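Local coordinates for xylose isomerase domain protein TIM barrel (Planctomyces limnophilus, PDB 3TVA) that binds a magnesium ion in a xylose isomerase-like TIM barrel and probably acts as an isomerase, at residues V155-G160 against L168-D173; I181-A186 against R201-Y206. One frame throughout, in Å; residues are numbered along the deposited sequence.

Following the chain from the N terminus, contact 1 forms first: strand 154-158 runs into a loop, and helix 164-174 turns back so that 168-173 lies against 155-160. This closes a short loop before contact 2 begins, so the two contacts are in series and neither crosses the other. Strand 179-183 then opens contact 2, which the end of helix 196-203 and the turn after it close by folding 201-206 onto 181-186. The strands are parallel neighbours in the barrel, joined by backbone hydrogen bonds, among them Asn182 N to Leu157 O (2.8 Å). On the outer layer, Leu168 packs on Tyr206. Glu158 at the end of one strand and Asp184 just after the other bind the same magnesium ion.

Contact 1: residues V155-G160 against L168-D173; sequences VHLETG and LEFIED. With MG (magnesium ion), chain C.
Glu158 OE2, one residue beyond the Leu157 that packs on Phe170 and Ile171, binds the magnesium ion at 2.4 Å. Asp184, His211 and Glu259 complete the protein ligands of this metal. The other carboxylate oxygen is held as well: Glu158 OE1 makes a probable hydrogen bond with Asn182 ND2, which should limit rotation of the carboxylate about its last bond. A bend at chi2 (76°) brings the group round to the ion.

Leu157 points the other way, toward helix 164-174, and its CD1 does all of the close touching. With CG anti to its carbonyl carbon (chi1 -60°), the side chain reaches out to the Phe170 ring and meets it in plane at the edge, CD1 standing 4.0 Å from Phe170 CE2. The two side chains cross at about a right angle. The same methyl lies 4.2 Å from Ile171 CG1, so it rests against two consecutive helix residues. Beyond this pair, Phe170 packs on Tyr134, Leu137 and Thr141 of helix 132-149, while Ile171 reaches Ile181 of the next strand. Between 155-160 and 168-173 the touching side chains are all apolar and buried. Such outward packing of strand on helix is typical of a TIM-barrel beta-alpha-beta unit, here strand 154-158, helix 164-174 and strand 179-183, and Glu158 at the strand's C-terminal end places the metal at the usual active-site end of the barrel.

Contact 2: residues I181-A186 against R201-Y206; sequences INFDPA and RKVARY. With MG (magnesium ion), chain C.
Ile181 and Val203 cross at about a right angle, with the end of the isoleucine, CD1, set 3.7 Å from Val203 CB. The longer branch of Ile181 reaches this position because CG1 is anti to the carbonyl carbon (chi1 -71°) and the chain runs on extended. The same methyl, Ile181 CD1, lies 3.8 Å from Tyr206 CB, the two side chains meeting at a slant. The tyrosine ring itself leads away from the strand; the aliphatic CG of Arg205 sits over the centre of one face, 3.8 Å above the plane, and the hydroxyl is hydrogen-bonded to Glu172 OE2 in one of the two conformers of that side chain.

Here the chain completes a beta-alpha-beta passage of the TIM barrel, leaving helix 196-203 through a 3-10 turn to enter strand 207-216 beside strand 179-183. The turn is tied down by the backbone: Ile181 N donates to Tyr206 O over 2.8 Å, with an angle of 141° at the hydrogen. Shortening Ile181 to an alanine is likely to leave Val203 CB and Tyr206 CB without the CD1 methyl they share, and to open a gap between strand and helix end.

Val203 also packs on Phe183, its CG2 lying oblique to the ring, 4.1 Å from Phe183 CD2, again with the side chains nearly perpendicular. Beyond the strand, Asp184 turns to the magnesium ion, which its OD2 binds at 2.4 Å, while OD1 caps the following helix, accepting a weak bond from Ala186 N and a hydrogen bond from Asn187 N.

Contact 1: residues V155-G160 against L168-D173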
loop_
_atom_site.group_PDB
_atom_site.type_symbol
_atom_site.label_atom_id
_atom_site.label_comp_id
_atom_site.label_asym_id
_atom_site.label_seq_id
_atom_site.Cartn_x
_atom_site.Cartn_y
_atom_site.Cartn_z
ATOM N N VAL A 155 -4.703 10.589 1.164
ATOM C CA VAL A 155 -3.477 9.938 0.696
ATOM C C VAL A 155 -2.946 8.997 1.790
ATOM O O VAL A 155 -2.766 9.408 2.944
ATOM C CB VAL A 155 -2.393 10.971 0.362
ATOM C CG1 VAL A 155 -1.107 10.275 -0.069
ATOM C CG2 VAL A 155 -2.892 11.929 -0.726
ATOM N N HIS A 156 -2.719 7.736 1.428
ATOM C CA HIS A 156 -2.225 6.726 2.366
ATOM C C HIS A 156 -0.766 6.393 2.045
ATOM O O HIS A 156 -0.463 5.842 0.969
ATOM C CB HIS A 156 -3.061 5.442 2.253
ATOM C CG HIS A 156 -4.514 5.613 2.583
ATOM N ND1 HIS A 156 -5.404 4.553 2.577
ATOM C CD2 HIS A 156 -5.237 6.704 2.932
ATOM C CE1 HIS A 156 -6.611 4.991 2.892
ATOM N NE2 HIS A 156 -6.537 6.294 3.114
ATOM N N LEU A 157 0.141 6.722 2.962
ATOM C CA LEU A 157 1.557 6.401 2.769
ATOM C C LEU A 157 1.778 4.927 3.007
ATOM O O LEU A 157 1.407 4.386 4.049
ATOM C CB LEU A 157 2.446 7.201 3.732
ATOM C CG LEU A 157 2.351 8.713 3.585
ATOM C CD1 LEU A 157 3.170 9.458 4.655
ATOM C CD2 LEU A 157 2.792 9.119 2.174
ATOM N N GLU A 158 2.378 4.267 2.034
ATOM C CA GLU A 158 2.730 2.869 2.173
ATOM C C GLU A 158 3.932 2.732 3.125
ATOM O O GLU A 158 4.849 3.547 3.076
ATOM C CB GLU A 158 3.061 2.328 0.793
ATOM C CG GLU A 158 3.713 0.999 0.810
ATOM C CD GLU A 158 2.745 -0.123 1.105
ATOM O OE1 GLU A 158 1.528 0.093 1.278
ATOM O OE2 GLU A 158 3.240 -1.239 1.173
ATOM N N THR A 159 3.914 1.729 4.002
ATOM C CA THR A 159 5.025 1.491 4.927
ATOM C C THR A 159 6.341 1.304 4.192
ATOM O O THR A 159 6.469 0.411 3.343
ATOM C CB THR A 159 4.850 0.181 5.713
ATOM O OG1 THR A 159 3.582 0.159 6.353
ATOM C CG2 THR A 159 5.926 0.068 6.751
ATOM N N GLY A 160 7.315 2.133 4.563
ATOM C CA GLY A 160 8.613 2.228 3.912
ATOM C C GLY A 160 9.768 1.684 4.730
ATOM O O GLY A 160 9.617 0.783 5.562
ATOM N N LEU A 168 6.296 8.974 11.949
ATOM C CA LEU A 168 5.427 9.811 12.766
ATOM C C LEU A 168 5.862 11.282 12.699
ATOM O O LEU A 168 5.036 12.197 12.606
ATOM C CB LEU A 168 5.470 9.353 14.226
ATOM C CG LEU A 168 4.662 8.119 14.634
ATOM C CD1 LEU A 168 5.091 7.647 16.035
ATOM C CD2 LEU A 168 3.166 8.421 14.606
ATOM N N GLU A 169 7.169 11.500 12.775
ATOM C CA GLU A 169 7.724 12.832 12.688
ATOM C C GLU A 169 7.334 13.495 11.347
ATOM O O GLU A 169 6.950 14.668 11.312
ATOM C CB GLU A 169 9.248 12.760 12.827
ATOM C CG GLU A 169 9.904 14.122 12.956
ATOM C CD GLU A 169 11.427 14.075 12.863
ATOM O OE1 GLU A 169 11.986 13.041 12.426
ATOM O OE2 GLU A 169 12.063 15.084 13.231
ATOM N N PHE A 170 7.411 12.732 10.258
ATOM C CA PHE A 170 7.100 13.257 8.924
ATOM C C PHE A 170 5.631 13.605 8.847
ATOM O O PHE A 170 5.255 14.682 8.371
ATOM C CB PHE A 170 7.454 12.231 7.832
ATOM C CG PHE A 170 7.119 12.680 6.436
ATOM C CD1 PHE A 170 7.804 13.737 5.848
ATOM C CD2 PHE A 170 6.134 12.024 5.698
ATOM C CE1 PHE A 170 7.512 14.156 4.548
ATOM C CE2 PHE A 170 5.831 12.426 4.401
ATOM C CZ PHE A 170 6.520 13.498 3.821
ATOM N N ILE A 171 4.795 12.681 9.311
ATOM C CA ILE A 171 3.352 12.891 9.285
ATOM C C ILE A 171 2.969 14.110 10.112
ATOM O O ILE A 171 2.107 14.899 9.722
ATOM C CB ILE A 171 2.610 11.638 9.789
ATOM C CG1 ILE A 171 2.691 10.525 8.729
ATOM C CG2 ILE A 171 1.166 11.961 10.164
ATOM C CD1 ILE A 171 2.131 9.192 9.202
ATOM N N GLU A 172 3.634 14.267 11.247
ATOM C CA GLU A 172 3.367 15.383 12.145
ATOM C C GLU A 172 3.825 16.717 11.540
ATOM O O GLU A 172 3.207 17.759 11.765
ATOM C CB GLU A 172 4.058 15.142 13.486
ATOM C CG GLU A 172 3.100 14.997 14.635
ATOM C CD GLU A 172 3.139 13.640 15.317
ATOM O OE1 GLU A 172 3.690 13.560 16.439
ATOM O OE2 GLU A 172 2.592 12.668 14.751
ATOM N N ASP A 173 4.919 16.677 10.787
ATOM C CA ASP A 173 5.422 17.860 10.093
ATOM C C ASP A 173 4.520 18.270 8.918
ATOM O O ASP A 173 4.309 19.452 8.686
ATOM C CB ASP A 173 6.858 17.632 9.603
ATOM C CG ASP A 173 7.876 17.725 10.729
ATOM O OD1 ASP A 173 7.541 18.329 11.770
ATOM O OD2 ASP A 173 9.001 17.190 10.582
HETATM MG MG MG C . 2.168 -3.272 0.376
#

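Contact 2: residues I181-A186 against R201-Y206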
loop_
_atom_site.group_PDB
_atom_site.type_symbol
_atom_site.label_atom_id
_atom_site.label_comp_id
_atom_site.label_asym_id
_atom_site.label_seq_id
_atom_site.Cartn_x
_atom_site.Cartn_y
_atom_site.Cartn_z
ATOM N N ILE A 181 -1.909 6.312 6.579
ATOM C CA ILE A 181 -0.976 5.230 6.298
ATOM C C ILE A 181 -1.702 4.025 5.714
ATOM O O ILE A 181 -2.795 3.668 6.179
ATOM C CB ILE A 181 -0.285 4.799 7.608
ATOM C CG1 ILE A 181 0.689 5.890 8.077
ATOM C CG2 ILE A 181 0.426 3.436 7.454
ATOM C CD1 ILE A 181 1.222 5.634 9.474
ATOM N N ASN A 182 -1.123 3.424 4.676
ATOM C CA ASN A 182 -1.472 2.051 4.329
ATOM C C ASN A 182 -0.440 1.151 4.983
ATOM O O ASN A 182 0.722 1.098 4.546
ATOM C CB ASN A 182 -1.451 1.809 2.815
ATOM C CG ASN A 182 -1.919 0.397 2.456
ATOM O OD1 ASN A 182 -3.125 0.130 2.367
ATOM N ND2 ASN A 182 -0.967 -0.522 2.273
ATOM N N PHE A 183 -0.858 0.411 6.002
ATOM C CA PHE A 183 0.116 -0.335 6.783
ATOM C C PHE A 183 0.438 -1.685 6.145
ATOM O O PHE A 183 -0.467 -2.479 5.835
ATOM C CB PHE A 183 -0.338 -0.520 8.238
ATOM C CG PHE A 183 0.774 -0.995 9.147
ATOM C CD1 PHE A 183 0.939 -2.341 9.420
ATOM C CD2 PHE A 183 1.680 -0.088 9.693
ATOM C CE1 PHE A 183 1.984 -2.783 10.234
ATOM C CE2 PHE A 183 2.726 -0.517 10.511
ATOM C CZ PHE A 183 2.883 -1.861 10.778
ATOM N N ASP A 184 1.729 -1.926 5.936
ATOM C CA ASP A 184 2.226 -3.195 5.392
ATOM C C ASP A 184 3.321 -3.788 6.282
ATOM O O ASP A 184 4.470 -3.378 6.208
ATOM C CB ASP A 184 2.731 -3.065 3.952
ATOM C CG ASP A 184 3.162 -4.416 3.361
ATOM O OD1 ASP A 184 3.578 -5.330 4.100
ATOM O OD2 ASP A 184 3.069 -4.599 2.143
ATOM N N PRO A 185 2.958 -4.714 7.167
ATOM C CA PRO A 185 3.962 -5.242 8.105
ATOM C C PRO A 185 5.130 -5.980 7.429
ATOM O O PRO A 185 6.244 -5.961 7.958
ATOM C CB PRO A 185 3.149 -6.196 8.972
ATOM C CG PRO A 185 2.050 -6.683 8.052
ATOM C CD PRO A 185 1.748 -5.552 7.096
ATOM N N ALA A 186 4.890 -6.626 6.286
ATOM C CA ALA A 186 5.948 -7.379 5.639
ATOM C C ALA A 186 7.054 -6.458 5.147
ATOM O O ALA A 186 8.228 -6.846 5.153
ATOM C CB ALA A 186 5.400 -8.228 4.491
ATOM N N ARG A 201 1.435 -0.434 16.541
ATOM C CA ARG A 201 0.936 0.201 17.756
ATOM C C ARG A 201 1.312 1.678 17.793
ATOM O O ARG A 201 0.513 2.515 18.185
ATOM C CB ARG A 201 1.488 -0.469 19.008
ATOM C CG ARG A 201 0.976 -1.881 19.274
ATOM C CD ARG A 201 1.404 -2.328 20.669
ATOM N NE ARG A 201 0.649 -3.507 21.064
ATOM C CZ ARG A 201 -0.552 -3.456 21.625
ATOM N NH1 ARG A 201 -1.109 -2.287 21.889
ATOM N NH2 ARG A 201 -1.183 -4.576 21.926
ATOM N N LYS A 202 2.541 1.998 17.399
ATOM C CA LYS A 202 3.012 3.376 17.463
ATOM C C LYS A 202 2.258 4.285 16.497
ATOM O O LYS A 202 2.008 5.448 16.808
ATOM C CB LYS A 202 4.508 3.447 17.151
ATOM C CG LYS A 202 5.409 3.129 18.327
ATOM C CD LYS A 202 6.871 3.199 17.905
ATOM C CE LYS A 202 7.811 3.161 19.099
ATOM N NZ LYS A 202 9.241 3.079 18.672
ATOM N N VAL A 203 1.944 3.772 15.309
ATOM C CA VAL A 203 1.329 4.598 14.261
ATOM C C VAL A 203 -0.193 4.503 14.171
ATOM O O VAL A 203 -0.789 5.024 13.224
ATOM C CB VAL A 203 1.994 4.414 12.874
ATOM C CG1 VAL A 203 3.497 4.681 12.981
ATOM C CG2 VAL A 203 1.703 3.020 12.291
ATOM N N ALA A 204 -0.794 3.802 15.131
ATOM C CA ALA A 204 -2.188 3.370 15.062
ATOM C C ALA A 204 -3.170 4.463 14.617
ATOM O O ALA A 204 -4.042 4.208 13.786
ATOM C CB ALA A 204 -2.623 2.802 16.433
ATOM N N ARG A 205 -3.022 5.675 15.150
ATOM C CA ARG A 205 -4.009 6.730 14.887
ATOM C C ARG A 205 -4.020 7.195 13.430
ATOM O O ARG A 205 -4.977 7.848 12.995
ATOM C CB ARG A 205 -3.830 7.926 15.839
ATOM C CG ARG A 205 -2.533 8.728 15.633
ATOM C CD ARG A 205 -2.341 9.696 16.803
ATOM N NE ARG A 205 -1.073 10.438 16.753
ATOM C CZ ARG A 205 0.075 9.972 17.237
ATOM N NH1 ARG A 205 0.118 8.751 17.776
ATOM N NH2 ARG A 205 1.180 10.709 17.179
ATOM N N TYR A 206 -2.949 6.897 12.686
ATOM C CA TYR A 206 -2.889 7.244 11.262
ATOM C C TYR A 206 -3.232 6.116 10.283
ATOM O O TYR A 206 -3.223 6.343 9.078
ATOM C CB TYR A 206 -1.513 7.845 10.904
ATOM C CG TYR A 206 -1.131 9.011 11.777
ATOM C CD1 TYR A 206 -1.901 10.177 11.778
ATOM C CD2 TYR A 206 0.002 8.963 12.599
ATOM C CE1 TYR A 206 -1.565 11.266 12.574
ATOM C CE2 TYR A 206 0.363 10.074 13.404
ATOM C CZ TYR A 206 -0.440 11.211 13.384
ATOM O OH TYR A 206 -0.129 12.295 14.171
HETATM MG MG MG C . 2.168 -3.272 0.376
#